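Local coordinates for protein transport protein SEC7 (PDB 4OIY), which activates the small GTPase ARF1 at the trans-Golgi network as a guanine nucleotide exchange factor, the chain being its catalytic Sec7 domain, at residues Ala17-Lys22 with Lys46-Thr51; Met86-Ala91 with Leu113-Arg118; Val126-Asp131 with Gly167-Arg172; Met156-Phe161 with Leu174-Leu179. One frame throughout, in Å; residues are numbered along the deposited sequence.

Interaction 1 (Ala17-Lys22 with Lys46-Thr51); sequences AIFNNK and KWLLET
Phe19 offers one face of its ring to the edge of the Trp47 indole, and Leu48 CD2 comes to the far end of the same ring at a slant. Asn20 OD1 lies in plane at the Phe19 ring edge. The aromatic pair is T-shaped in kind, though well short of perpendicular: the planes stand at 62°, and the ring of Phe19 and the six-membered ring of Trp47 have centroids 5.6 Å apart. The indole corner does the touching, with Trp47 CZ3 lying 3.9 Å from Phe19 CD2. Closer still is the methyl Leu48 CD2, 3.5 Å from Phe19 CZ. One face of the indole carries Thr51 OG1, offset toward the rim; this hydroxyl donates to Trp47 O at 2.7 Å. The bond supplements a weak one from Thr51 N to the same oxygen; Thr51 is the first residue past the helix.

Phe19 and Trp47 both hold CG anti to the backbone N (chi1 178° and -173°), which sends the two rings out from their helices to slide past each other in opposite directions. With the CA atoms of Phe19 and Leu48 10.1 Å apart, large side chains suit the place, being long enough to meet midway between the helices. The Trp47 edge and the Leu48 methyl would probably lose the ring they pack on if Phe19 were an alanine.

Ala26 and Val59 also touch Phe19, while Leu30 and Leu54 touch Trp47. Helices 11-21 and 41-50 thus meet through a buried apolar core, as expected of the all-helical Sec7 domain.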
loop_
_atom_site.group_PDB
_atom_site.type_symbol
_atom_site.label_atom_id
_atom_site.label_comp_id
_atom_site.label_asym_id
_atom_site.label_seq_id
_atom_site.Cartn_x
_atom_site.Cartn_y
_atom_site.Cartn_z
ATOM N N ALA A 17 9.727 1.151 -19.458
ATOM C CA ALA A 17 8.738 0.645 -20.410
ATOM C C ALA A 17 8.668 -0.881 -20.375
ATOM O O ALA A 17 7.571 -1.455 -20.404
ATOM C CB ALA A 17 9.048 1.135 -21.820
ATOM N N ILE A 18 9.825 -1.532 -20.292
ATOM C CA ILE A 18 9.867 -2.994 -20.187
ATOM C C ILE A 18 9.165 -3.420 -18.900
ATOM O O ILE A 18 8.362 -4.352 -18.911
ATOM C CB ILE A 18 11.313 -3.536 -20.227
ATOM C CG1 ILE A 18 11.950 -3.249 -21.589
ATOM C CG2 ILE A 18 11.341 -5.035 -19.954
ATOM C CD1 ILE A 18 13.449 -3.436 -21.606
ATOM N N PHE A 19 9.442 -2.722 -17.803
ATOM C CA PHE A 19 8.813 -3.062 -16.519
ATOM C C PHE A 19 7.299 -2.945 -16.599
ATOM O O PHE A 19 6.576 -3.811 -16.126
ATOM C CB PHE A 19 9.322 -2.168 -15.385
ATOM C CG PHE A 19 8.661 -2.453 -14.063
ATOM C CD1 PHE A 19 7.485 -1.815 -13.695
ATOM C CD2 PHE A 19 9.197 -3.397 -13.210
ATOM C CE1 PHE A 19 6.871 -2.108 -12.486
ATOM C CE2 PHE A 19 8.593 -3.689 -12.001
ATOM C CZ PHE A 19 7.426 -3.048 -11.639
ATOM N N ASN A 20 6.816 -1.852 -17.173
ATOM C CA ASN A 20 5.383 -1.606 -17.217
ATOM C C ASN A 20 4.665 -2.622 -18.098
ATOM O O ASN A 20 3.486 -2.897 -17.887
ATOM C CB ASN A 20 5.085 -0.177 -17.678
ATOM C CG ASN A 20 5.413 0.864 -16.622
ATOM O OD1 ASN A 20 5.437 0.580 -15.427
ATOM N ND2 ASN A 20 5.658 2.092 -17.063
ATOM N N ASN A 21 5.378 -3.177 -19.070
ATOM C CA ASN A 21 4.842 -4.227 -19.923
ATOM C C ASN A 21 4.862 -5.591 -19.224
ATOM O O ASN A 21 3.895 -6.352 -19.300
ATOM C CB ASN A 21 5.632 -4.291 -21.228
ATOM C CG ASN A 21 5.135 -5.378 -22.159
ATOM O OD1 ASN A 21 4.050 -5.273 -22.741
ATOM N ND2 ASN A 21 5.927 -6.433 -22.305
ATOM N N LYS A 22 5.977 -5.911 -18.575
ATOM C CA LYS A 22 6.101 -7.181 -17.869
ATOM C C LYS A 22 7.158 -7.053 -16.789
ATOM O O LYS A 22 8.339 -7.207 -17.068
ATOM C CB LYS A 22 6.453 -8.329 -18.819
ATOM C CG LYS A 22 6.456 -9.679 -18.112
ATOM C CD LYS A 22 6.133 -10.857 -19.016
ATOM C CE LYS A 22 4.693 -10.849 -19.495
ATOM N NZ LYS A 22 3.652 -10.487 -18.503
ATOM N N LYS A 46 13.537 -1.214 -3.222
ATOM C CA LYS A 46 14.056 0.147 -3.229
ATOM C C LYS A 46 13.914 0.790 -4.610
ATOM O O LYS A 46 13.523 1.958 -4.722
ATOM C CB LYS A 46 15.514 0.160 -2.769
ATOM C CG LYS A 46 15.676 -0.033 -1.272
ATOM C CD LYS A 46 17.148 0.003 -0.875
ATOM C CE LYS A 46 17.348 -0.179 0.621
ATOM N NZ LYS A 46 17.025 1.057 1.376
ATOM N N TRP A 47 14.208 0.025 -5.659
ATOM C CA TRP A 47 14.066 0.525 -7.029
ATOM C C TRP A 47 12.608 0.893 -7.353
ATOM O O TRP A 47 12.343 1.936 -7.957
ATOM C CB TRP A 47 14.621 -0.483 -8.046
ATOM C CG TRP A 47 14.640 0.055 -9.460
ATOM C CD1 TRP A 47 15.602 0.845 -10.034
ATOM C CD2 TRP A 47 13.645 -0.155 -10.466
ATOM N NE1 TRP A 47 15.266 1.131 -11.336
ATOM C CE2 TRP A 47 14.062 0.543 -11.624
ATOM C CE3 TRP A 47 12.437 -0.859 -10.501
ATOM C CZ2 TRP A 47 13.318 0.546 -12.802
ATOM C CZ3 TRP A 47 11.700 -0.855 -11.680
ATOM C CH2 TRP A 47 12.141 -0.158 -12.807
ATOM N N LEU A 48 11.662 0.060 -6.931
ATOM C CA LEU A 48 10.241 0.370 -7.120
ATOM C C LEU A 48 9.870 1.716 -6.493
ATOM O O LEU A 48 9.159 2.517 -7.109
ATOM C CB LEU A 48 9.356 -0.750 -6.550
ATOM C CG LEU A 48 9.467 -2.123 -7.232
ATOM C CD1 LEU A 48 8.616 -3.164 -6.522
ATOM C CD2 LEU A 48 9.103 -2.047 -8.705
ATOM N N LEU A 49 10.374 1.978 -5.288
ATOM C CA LEU A 49 10.013 3.196 -4.552
ATOM C C LEU A 49 10.767 4.447 -4.993
ATOM O O LEU A 49 10.254 5.564 -4.863
ATOM C CB LEU A 49 10.214 2.978 -3.052
ATOM C CG LEU A 49 9.142 2.086 -2.421
ATOM C CD1 LEU A 49 9.584 1.571 -1.060
ATOM C CD2 LEU A 49 7.815 2.827 -2.302
ATOM N N GLU A 50 11.973 4.265 -5.518
ATOM C CA GLU A 50 12.834 5.392 -5.894
ATOM C C GLU A 50 12.569 5.880 -7.323
ATOM O O GLU A 50 12.839 7.039 -7.654
ATOM C CB GLU A 50 14.311 4.994 -5.746
ATOM C CG GLU A 50 14.935 5.201 -4.368
ATOM C CD GLU A 50 14.108 4.680 -3.201
ATOM O OE1 GLU A 50 14.492 3.644 -2.619
ATOM O OE2 GLU A 50 13.092 5.319 -2.838
ATOM N N THR A 51 12.028 5.006 -8.165
ATOM C CA THR A 51 11.958 5.264 -9.603
ATOM C C THR A 51 10.630 5.882 -10.023
ATOM O O THR A 51 9.579 5.293 -9.809
ATOM C CB THR A 51 12.165 3.956 -10.393
ATOM O OG1 THR A 51 13.389 3.333 -9.990
ATOM C CG2 THR A 51 12.200 4.216 -11.897
#

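Interaction 2 (Met86-Ala91 with Leu113-Arg118); sequences MSIVDA and LKFAER
Phe115 drives the end of its ring against the first turn of helix 88-96, meeting Ala91 and Ile88 together. Ala91 meets the edge at CZ and CE1: its CB is 3.8 Å from Phe115 CZ, and its carbonyl carbon C lies near the ring plane, 3.7 Å from Phe115 CE1. The methyl of alanine is short enough for an aromatic edge to approach the helix backbone itself. On the other flank of the ring Ile88 CG1 stands 4.2 Å from Phe115 CE2, and Ile88 O also lies near the ring plane. Phe115 CG stands anti to N (chi1 167°), which points the ring at helix 88-96.

This is helix-to-helix packing inside the all-helical Sec7 domain, joining the start of helix 88-96 to the middle of helix 105-122. Were Phe115 a serine, Ala91 and Ile88 would probably lose the apolar partner they share.

Further out, Phe83 meets Phe115 edge-to-face and the ring of Phe95 also packs on it, which probably helps to fix its rotation. Leu140 and Leu182, from two other helices, pack on Ile88. The turn bearing Ile88 and Ala91 is fixed by Ser87, the N-cap: its OG accepts from Asp90 N at 3.0 Å with an N-H...O angle of 165°. Serine suits a cap because its short hydroxyl reaches a first-turn N-H; the same OG is hydrogen-bonded to Glu185.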
loop_
_atom_site.group_PDB
_atom_site.type_symbol
_atom_site.label_atom_id
_atom_site.label_comp_id
_atom_site.label_asym_id
_atom_site.label_seq_id
_atom_site.Cartn_x
_atom_site.Cartn_y
_atom_site.Cartn_z
ATOM N N MET A 86 3.106 8.430 12.795
ATOM C CA MET A 86 1.965 8.759 11.935
ATOM C C MET A 86 0.689 8.181 12.504
ATOM O O MET A 86 0.722 7.119 13.118
ATOM C CB MET A 86 2.137 8.141 10.551
ATOM C CG MET A 86 3.244 8.736 9.721
ATOM S SD MET A 86 3.162 8.026 8.074
ATOM C CE MET A 86 4.592 8.802 7.336
ATOM N N SER A 87 -0.442 8.841 12.260
ATOM C CA SER A 87 -1.729 8.197 12.505
ATOM C C SER A 87 -1.861 7.025 11.534
ATOM O O SER A 87 -1.200 6.989 10.491
ATOM C CB SER A 87 -2.893 9.156 12.311
ATOM O OG SER A 87 -3.159 9.379 10.942
ATOM N N ILE A 88 -2.711 6.064 11.873
ATOM C CA ILE A 88 -2.916 4.939 10.966
ATOM C C ILE A 88 -3.448 5.422 9.611
ATOM O O ILE A 88 -3.114 4.831 8.571
ATOM C CB ILE A 88 -3.796 3.832 11.578
ATOM C CG1 ILE A 88 -3.794 2.583 10.679
ATOM C CG2 ILE A 88 -5.218 4.323 11.815
ATOM C CD1 ILE A 88 -4.485 1.383 11.290
ATOM N N VAL A 89 -4.225 6.509 9.603
ATOM C CA VAL A 89 -4.704 7.077 8.334
ATOM C C VAL A 89 -3.558 7.659 7.498
ATOM O O VAL A 89 -3.495 7.436 6.296
ATOM C CB VAL A 89 -5.815 8.123 8.566
ATOM C CG1 VAL A 89 -6.095 8.945 7.305
ATOM C CG2 VAL A 89 -7.071 7.424 9.049
ATOM N N ASP A 90 -2.653 8.400 8.124
ATOM C CA ASP A 90 -1.534 8.965 7.385
ATOM C C ASP A 90 -0.612 7.875 6.856
ATOM O O ASP A 90 -0.117 7.961 5.731
ATOM C CB ASP A 90 -0.798 10.002 8.230
ATOM C CG ASP A 90 -1.510 11.361 8.224
ATOM O OD1 ASP A 90 -2.319 11.621 7.302
ATOM O OD2 ASP A 90 -1.265 12.162 9.131
ATOM N N ALA A 91 -0.423 6.824 7.647
ATOM C CA ALA A 91 0.357 5.670 7.200
ATOM C C ALA A 91 -0.306 4.971 6.022
ATOM O O ALA A 91 0.341 4.699 5.024
ATOM C CB ALA A 91 0.574 4.695 8.344
ATOM N N LEU A 113 -2.006 -7.159 5.929
ATOM C CA LEU A 113 -1.406 -7.766 7.124
ATOM C C LEU A 113 0.019 -7.272 7.334
ATOM O O LEU A 113 0.400 -6.953 8.463
ATOM C CB LEU A 113 -1.453 -9.297 7.094
ATOM C CG LEU A 113 -0.844 -9.976 8.329
ATOM C CD1 LEU A 113 -1.536 -9.552 9.617
ATOM C CD2 LEU A 113 -0.886 -11.487 8.142
ATOM N N LYS A 114 0.800 -7.189 6.260
ATOM C CA LYS A 114 2.167 -6.689 6.370
ATOM C C LYS A 114 2.180 -5.210 6.752
ATOM O O LYS A 114 2.990 -4.789 7.578
ATOM C CB LYS A 114 2.934 -6.904 5.072
ATOM C CG LYS A 114 4.379 -6.441 5.115
ATOM C CD LYS A 114 5.242 -7.193 6.119
ATOM C CE LYS A 114 6.660 -6.638 6.094
ATOM N NZ LYS A 114 7.542 -7.182 7.157
ATOM N N PHE A 115 1.291 -4.423 6.150
ATOM C CA PHE A 115 1.122 -3.029 6.553
ATOM C C PHE A 115 0.844 -2.928 8.051
ATOM O O PHE A 115 1.493 -2.153 8.757
ATOM C CB PHE A 115 -0.009 -2.363 5.773
ATOM C CG PHE A 115 -0.434 -1.048 6.348
ATOM C CD1 PHE A 115 0.293 0.097 6.069
ATOM C CD2 PHE A 115 -1.523 -0.961 7.201
ATOM C CE1 PHE A 115 -0.063 1.304 6.621
ATOM C CE2 PHE A 115 -1.883 0.252 7.765
ATOM C CZ PHE A 115 -1.146 1.384 7.469
ATOM N N ALA A 116 -0.111 -3.716 8.533
ATOM C CA ALA A 116 -0.508 -3.671 9.945
ATOM C C ALA A 116 0.667 -4.027 10.841
ATOM O O ALA A 116 0.896 -3.378 11.857
ATOM C CB ALA A 116 -1.677 -4.616 10.201
ATOM N N GLU A 117 1.414 -5.054 10.465
ATOM C CA GLU A 117 2.568 -5.478 11.253
ATOM C C GLU A 117 3.625 -4.384 11.330
ATOM O O GLU A 117 4.167 -4.114 12.406
ATOM C CB GLU A 117 3.139 -6.782 10.702
ATOM C CG GLU A 117 2.245 -7.974 11.004
ATOM C CD GLU A 117 2.585 -9.211 10.200
ATOM O OE1 GLU A 117 3.460 -9.134 9.314
ATOM O OE2 GLU A 117 1.954 -10.268 10.441
ATOM N N ARG A 118 3.895 -3.737 10.204
ATOM C CA ARG A 118 4.882 -2.655 10.145
ATOM C C ARG A 118 4.390 -1.481 10.966
ATOM O O ARG A 118 5.149 -0.888 11.735
ATOM C CB ARG A 118 5.126 -2.236 8.689
ATOM C CG ARG A 118 6.096 -1.078 8.471
ATOM C CD ARG A 118 7.518 -1.508 8.728
ATOM N NE ARG A 118 8.486 -0.454 8.423
ATOM C CZ ARG A 118 9.774 -0.503 8.752
ATOM N NH1 ARG A 118 10.270 -1.556 9.388
ATOM N NH2 ARG A 118 10.573 0.510 8.433
#

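Interaction 3 (Val126-Asp131 with Gly167-Arg172); sequences VFSKAD and GIDNGR
A type I' beta turn, Asp169 to Arg172, in the loop between helices 158-164 and 176-188 meets the chain leading into helix 130-148, forming a water-bridged surface contact of the Sec7 domain. Across it Ser128 OG and Asp169 OD1 stand 3.8 Å apart, and two waters join the sides. One donates to Asp169 OD1 at 2.8 Å and is hydrogen-bonded to Ser128 OG at 2.7 Å, with a weak bond from Lys129 N. The other also donates to Asp169 OD1, at 2.9 Å, and accepts from Ser128 N at 2.9 Å. Asp169 CG is anti to the backbone N (chi1 -175°), which brings the carboxylate nearer Ser128.

Beside this bridge the Lys129 chain, bent at chi2 (-72°), runs obliquely past the Asn170 amide; Lys129 CE is 3.7 Å from Asn170 OD1. Lys129 makes this contact with its methylenes, against the amide. Asn170 tolerates the positive phi of 55° required by the turn, and Gly171 follows at angles where a side chain would strike the preceding carbonyl.

No direct hydrogen bond crosses the contact: between these segments the polar links run through the waters, and Ile168 O is bonded to Thr132 OG1 just beyond. Serine suits such a seam with its hydroxyl and aspartate as a strong acceptor, and the water donors would probably help stabilise the carboxylate's charge.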
loop_
_atom_site.group_PDB
_atom_site.type_symbol
_atom_site.label_atom_id
_atom_site.label_comp_id
_atom_site.label_asym_id
_atom_site.label_seq_id
_atom_site.Cartn_x
_atom_site.Cartn_y
_atom_site.Cartn_z
ATOM N N VAL A 126 0.185 1.997 20.403
ATOM C CA VAL A 126 -1.046 2.514 19.802
ATOM C C VAL A 126 -2.099 1.418 19.917
ATOM O O VAL A 126 -3.153 1.614 20.526
ATOM C CB VAL A 126 -0.862 2.936 18.326
ATOM C CG1 VAL A 126 -2.204 3.310 17.710
ATOM C CG2 VAL A 126 0.096 4.107 18.230
ATOM N N PHE A 127 -1.792 0.265 19.333
ATOM C CA PHE A 127 -2.639 -0.913 19.431
ATOM C C PHE A 127 -1.834 -2.031 20.071
ATOM O O PHE A 127 -0.638 -2.160 19.821
ATOM C CB PHE A 127 -3.094 -1.381 18.048
ATOM C CG PHE A 127 -3.787 -0.323 17.235
ATOM C CD1 PHE A 127 -5.004 0.207 17.645
ATOM C CD2 PHE A 127 -3.230 0.128 16.045
ATOM C CE1 PHE A 127 -5.649 1.179 16.889
ATOM C CE2 PHE A 127 -3.866 1.096 15.282
ATOM C CZ PHE A 127 -5.078 1.620 15.706
ATOM N N SER A 128 -2.503 -2.852 20.867
ATOM C CA SER A 128 -1.867 -4.010 21.486
ATOM C C SER A 128 -1.603 -5.147 20.489
ATOM O O SER A 128 -0.684 -5.948 20.681
ATOM C CB SER A 128 -2.735 -4.519 22.636
ATOM O OG SER A 128 -4.061 -4.770 22.199
ATOM N N LYS A 129 -2.402 -5.206 19.422
ATOM C CA LYS A 129 -2.344 -6.302 18.458
ATOM C C LYS A 129 -2.351 -5.765 17.034
ATOM O O LYS A 129 -3.085 -4.821 16.725
ATOM C CB LYS A 129 -3.555 -7.233 18.626
ATOM C CG LYS A 129 -3.799 -7.729 20.041
ATOM C CD LYS A 129 -2.761 -8.740 20.479
ATOM C CE LYS A 129 -3.103 -9.294 21.851
ATOM N NZ LYS A 129 -2.204 -10.413 22.232
ATOM N N ALA A 130 -1.558 -6.383 16.166
ATOM C CA ALA A 130 -1.602 -6.070 14.740
ATOM C C ALA A 130 -2.982 -6.326 14.125
ATOM O O ALA A 130 -3.377 -5.639 13.189
ATOM C CB ALA A 130 -0.534 -6.856 13.988
ATOM N N ASP A 131 -3.723 -7.297 14.653
ATOM C CA ASP A 131 -5.041 -7.641 14.103
ATOM C C ASP A 131 -5.973 -6.431 14.175
ATOM O O ASP A 131 -6.814 -6.244 13.312
ATOM C CB ASP A 131 -5.654 -8.832 14.865
ATOM C CG ASP A 131 -6.748 -9.543 14.087
ATOM O OD1 ASP A 131 -6.716 -9.529 12.847
ATOM O OD2 ASP A 131 -7.635 -10.153 14.728
ATOM N N GLY A 167 -15.641 -3.787 18.936
ATOM C CA GLY A 167 -14.925 -4.931 19.473
ATOM C C GLY A 167 -13.520 -5.195 18.966
ATOM O O GLY A 167 -12.905 -6.175 19.380
ATOM N N ILE A 168 -12.989 -4.341 18.093
ATOM C CA ILE A 168 -11.745 -4.679 17.392
ATOM C C ILE A 168 -10.471 -4.536 18.220
ATOM O O ILE A 168 -9.428 -5.043 17.817
ATOM C CB ILE A 168 -11.579 -3.936 16.038
ATOM C CG1 ILE A 168 -11.330 -2.431 16.227
ATOM C CG2 ILE A 168 -12.784 -4.218 15.144
ATOM C CD1 ILE A 168 -10.827 -1.749 14.970
ATOM N N ASP A 169 -10.547 -3.865 19.370
ATOM C CA ASP A 169 -9.377 -3.698 20.232
ATOM C C ASP A 169 -9.305 -4.836 21.246
ATOM O O ASP A 169 -9.676 -4.676 22.403
ATOM C CB ASP A 169 -9.412 -2.342 20.941
ATOM C CG ASP A 169 -8.160 -2.078 21.764
ATOM O OD1 ASP A 169 -7.085 -2.631 21.435
ATOM O OD2 ASP A 169 -8.250 -1.318 22.750
ATOM N N ASN A 170 -8.837 -5.990 20.786
ATOM C CA ASN A 170 -8.721 -7.185 21.621
ATOM C C ASN A 170 -10.055 -7.564 22.286
ATOM O O ASN A 170 -10.093 -8.032 23.429
ATOM C CB ASN A 170 -7.601 -6.993 22.659
ATOM C CG ASN A 170 -6.795 -8.261 22.910
ATOM O OD1 ASN A 170 -6.800 -9.199 22.109
ATOM N ND2 ASN A 170 -6.081 -8.282 24.028
ATOM N N GLY A 171 -11.153 -7.355 21.563
ATOM C CA GLY A 171 -12.476 -7.741 22.052
ATOM C C GLY A 171 -13.221 -6.615 22.737
ATOM O O GLY A 171 -14.301 -6.835 23.282
ATOM N N ARG A 172 -12.649 -5.414 22.711
ATOM C CA ARG A 172 -13.293 -4.223 23.249
ATOM C C ARG A 172 -13.385 -3.155 22.164
ATOM O O ARG A 172 -12.637 -3.178 21.185
ATOM C CB ARG A 172 -12.501 -3.674 24.440
ATOM C CG ARG A 172 -12.490 -4.567 25.675
ATOM C CD ARG A 172 -13.762 -4.429 26.500
ATOM N NE ARG A 172 -13.760 -5.308 27.673
ATOM C CZ ARG A 172 -14.043 -6.613 27.653
ATOM N NH1 ARG A 172 -14.357 -7.220 26.516
ATOM N NH2 ARG A 172 -14.009 -7.318 28.783
HETATM O O HOH W 1 -5.231 -4.130 19.887
HETATM O O HOH W 2 -4.582 -1.372 22.211
#

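Interaction 4 (Met156-Phe161 with Leu174-Leu179); sequences MSLQEF and LPRDFL
Phe161 and Leu179 cross obliquely, the phenyl ring presenting its edge to the backbone of the other helix. Leu179 O lies near the ring plane, 3.5 Å from Phe161 CE2, so the slightly positive rim of the ring faces a carbonyl oxygen, which is probably favourable electrostatically. The same carbon meets the leucine branch, Phe161 CE2 lying 4.1 Å from Leu179 CD2. With CG anti to the backbone N (chi1 180°), the phenylalanine ring extends from its helix toward Leu179. The leucine has CG anti to its carbonyl carbon instead (chi1 -71°), and its CB and CD2 both come up to that ring corner.

Leu158 and Arg176 make the second, outer pair, crossing at about a right angle. Leu158 CD2 is 3.9 Å from Arg176 NH1 and approaches the guanidinium at a slant. The arginine chain is extended from CG to NE, long enough to reach an apolar neighbour while its charge is paired elsewhere, in a salt bridge of NH2 with Glu180. A long side chain of this kind suits an edge where the packing passes from core to surface.

The turn that carries Leu158 and Phe161 is set by a capping box: Glu160 N donates to Ser157 OG at 3.2 Å, and Ser157 N donates to Glu160 OE1.

The contact joins the starts of helices 158-164 and 176-188. Phe161 packs also on Ser139 and Leu140 of helix 130-148 and on Phe183, and Leu162 touches both Arg176 and Leu179.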
loop_
_atom_site.group_PDB
_atom_site.type_symbol
_atom_site.label_atom_id
_atom_site.label_comp_id
_atom_site.label_asym_id
_atom_site.label_seq_id
_atom_site.Cartn_x
_atom_site.Cartn_y
_atom_site.Cartn_z
ATOM N N MET A 156 -21.070 7.173 4.172
ATOM C CA MET A 156 -21.075 6.497 5.460
ATOM C C MET A 156 -21.047 7.536 6.576
ATOM O O MET A 156 -20.225 8.447 6.555
ATOM C CB MET A 156 -19.853 5.586 5.582
ATOM C CG MET A 156 -19.885 4.686 6.807
ATOM S SD MET A 156 -18.392 3.692 6.992
ATOM C CE MET A 156 -18.468 2.677 5.521
ATOM N N SER A 157 -21.939 7.393 7.548
ATOM C CA SER A 157 -21.984 8.306 8.683
ATOM C C SER A 157 -20.930 7.908 9.693
ATOM O O SER A 157 -20.481 6.761 9.717
ATOM C CB SER A 157 -23.360 8.289 9.360
ATOM O OG SER A 157 -23.642 7.012 9.907
ATOM N N LEU A 158 -20.546 8.855 10.534
ATOM C CA LEU A 158 -19.658 8.541 11.647
ATOM C C LEU A 158 -20.238 7.424 12.512
ATOM O O LEU A 158 -19.521 6.507 12.888
ATOM C CB LEU A 158 -19.377 9.788 12.487
ATOM C CG LEU A 158 -18.612 9.574 13.796
ATOM C CD1 LEU A 158 -17.223 9.021 13.543
ATOM C CD2 LEU A 158 -18.522 10.873 14.570
ATOM N N GLN A 159 -21.532 7.481 12.817
ATOM C CA GLN A 159 -22.153 6.422 13.608
ATOM C C GLN A 159 -21.910 5.040 12.999
ATOM O O GLN A 159 -21.541 4.100 13.706
ATOM C CB GLN A 159 -23.658 6.677 13.800
ATOM C CG GLN A 159 -24.370 5.571 14.582
ATOM C CD GLN A 159 -23.820 5.365 15.984
ATOM O OE1 GLN A 159 -23.279 6.282 16.587
ATOM N NE2 GLN A 159 -23.961 4.152 16.505
ATOM N N GLU A 160 -22.097 4.919 11.687
ATOM C CA GLU A 160 -21.883 3.649 11.002
ATOM C C GLU A 160 -20.426 3.194 11.069
ATOM O O GLU A 160 -20.150 2.009 11.242
ATOM C CB GLU A 160 -22.361 3.734 9.555
ATOM C CG GLU A 160 -23.876 3.670 9.452
ATOM C CD GLU A 160 -24.415 4.124 8.112
ATOM O OE1 GLU A 160 -23.661 4.719 7.314
ATOM O OE2 GLU A 160 -25.619 3.888 7.862
ATOM N N PHE A 161 -19.504 4.141 10.949
ATOM C CA PHE A 161 -18.074 3.845 11.053
ATOM C C PHE A 161 -17.728 3.297 12.448
ATOM O O PHE A 161 -16.979 2.327 12.574
ATOM C CB PHE A 161 -17.265 5.091 10.713
ATOM C CG PHE A 161 -15.785 4.892 10.803
ATOM C CD1 PHE A 161 -15.130 4.032 9.928
ATOM C CD2 PHE A 161 -15.046 5.568 11.752
ATOM C CE1 PHE A 161 -13.761 3.851 10.007
ATOM C CE2 PHE A 161 -13.681 5.386 11.841
ATOM C CZ PHE A 161 -13.038 4.523 10.974
ATOM N N LEU A 174 -12.771 0.488 20.553
ATOM C CA LEU A 174 -11.826 1.590 20.623
ATOM C C LEU A 174 -12.556 2.819 21.159
ATOM O O LEU A 174 -13.776 2.896 21.056
ATOM C CB LEU A 174 -11.266 1.895 19.229
ATOM C CG LEU A 174 -10.259 0.872 18.705
ATOM C CD1 LEU A 174 -10.015 1.081 17.217
ATOM C CD2 LEU A 174 -8.949 0.979 19.476
ATOM N N PRO A 175 -11.818 3.785 21.728
ATOM C CA PRO A 175 -12.505 4.995 22.185
ATOM C C PRO A 175 -13.163 5.752 21.033
ATOM O O PRO A 175 -12.570 5.893 19.960
ATOM C CB PRO A 175 -11.378 5.838 22.789
ATOM C CG PRO A 175 -10.295 4.865 23.103
ATOM C CD PRO A 175 -10.378 3.823 22.033
ATOM N N ARG A 176 -14.384 6.227 21.272
ATOM C CA ARG A 176 -15.137 6.975 20.272
ATOM C C ARG A 176 -14.337 8.151 19.729
ATOM O O ARG A 176 -14.342 8.402 18.520
ATOM C CB ARG A 176 -16.460 7.485 20.867
ATOM C CG ARG A 176 -17.400 8.118 19.857
ATOM C CD ARG A 176 -18.642 8.690 20.535
ATOM N NE ARG A 176 -19.557 9.286 19.561
ATOM C CZ ARG A 176 -19.367 10.456 18.953
ATOM N NH1 ARG A 176 -20.266 10.893 18.073
ATOM N NH2 ARG A 176 -18.289 11.198 19.211
ATOM N N ASP A 177 -13.660 8.878 20.615
ATOM C CA ASP A 177 -12.892 10.053 20.200
ATOM C C ASP A 177 -11.759 9.684 19.241
ATOM O O ASP A 177 -11.455 10.434 18.319
ATOM C CB ASP A 177 -12.327 10.808 21.406
ATOM C CG ASP A 177 -11.807 12.184 21.031
ATOM O OD1 ASP A 177 -12.633 13.053 20.679
ATOM O OD2 ASP A 177 -10.575 12.392 21.068
ATOM N N PHE A 178 -11.141 8.528 19.464
ATOM C CA PHE A 178 -10.055 8.053 18.610
ATOM C C PHE A 178 -10.571 7.768 17.204
ATOM O O PHE A 178 -9.984 8.206 16.223
ATOM C CB PHE A 178 -9.410 6.801 19.203
ATOM C CG PHE A 178 -8.377 6.177 18.321
ATOM C CD1 PHE A 178 -7.120 6.741 18.199
ATOM C CD2 PHE A 178 -8.666 5.029 17.606
ATOM C CE1 PHE A 178 -6.167 6.167 17.385
ATOM C CE2 PHE A 178 -7.718 4.447 16.783
ATOM C CZ PHE A 178 -6.467 5.016 16.670
ATOM N N LEU A 179 -11.676 7.037 17.123
ATOM C CA LEU A 179 -12.271 6.714 15.827
ATOM C C LEU A 179 -12.811 7.958 15.124
ATOM O O LEU A 179 -12.669 8.085 13.910
ATOM C CB LEU A 179 -13.369 5.657 15.975
ATOM C CG LEU A 179 -12.894 4.233 16.305
ATOM C CD1 LEU A 179 -14.080 3.299 16.495
ATOM C CD2 LEU A 179 -11.969 3.691 15.218
#

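How the interactions relate
The four contacts come in series along the chain, except that interactions 3 and 4 interlock, their segments alternating. Interaction 1 stands apart in the N-terminal helices, its centre about 24 Å from that of interaction 2 and about 36 and 39 Å from those of interactions 3 and 4, which lie across the chain's centre. Interactions 2 and 3 have centres about 14 Å apart and touch through Ala116 and Ala130, while interactions 3 and 4 are about 15 Å apart and touch through Phe127 and Phe178. Helix 130-148 follows helix 105-122, and these touches are packing within the helical domain. The elongated, strand-free Sec7 domain is thus packed locally at its N-terminal end, near its centre and at the C-terminal side.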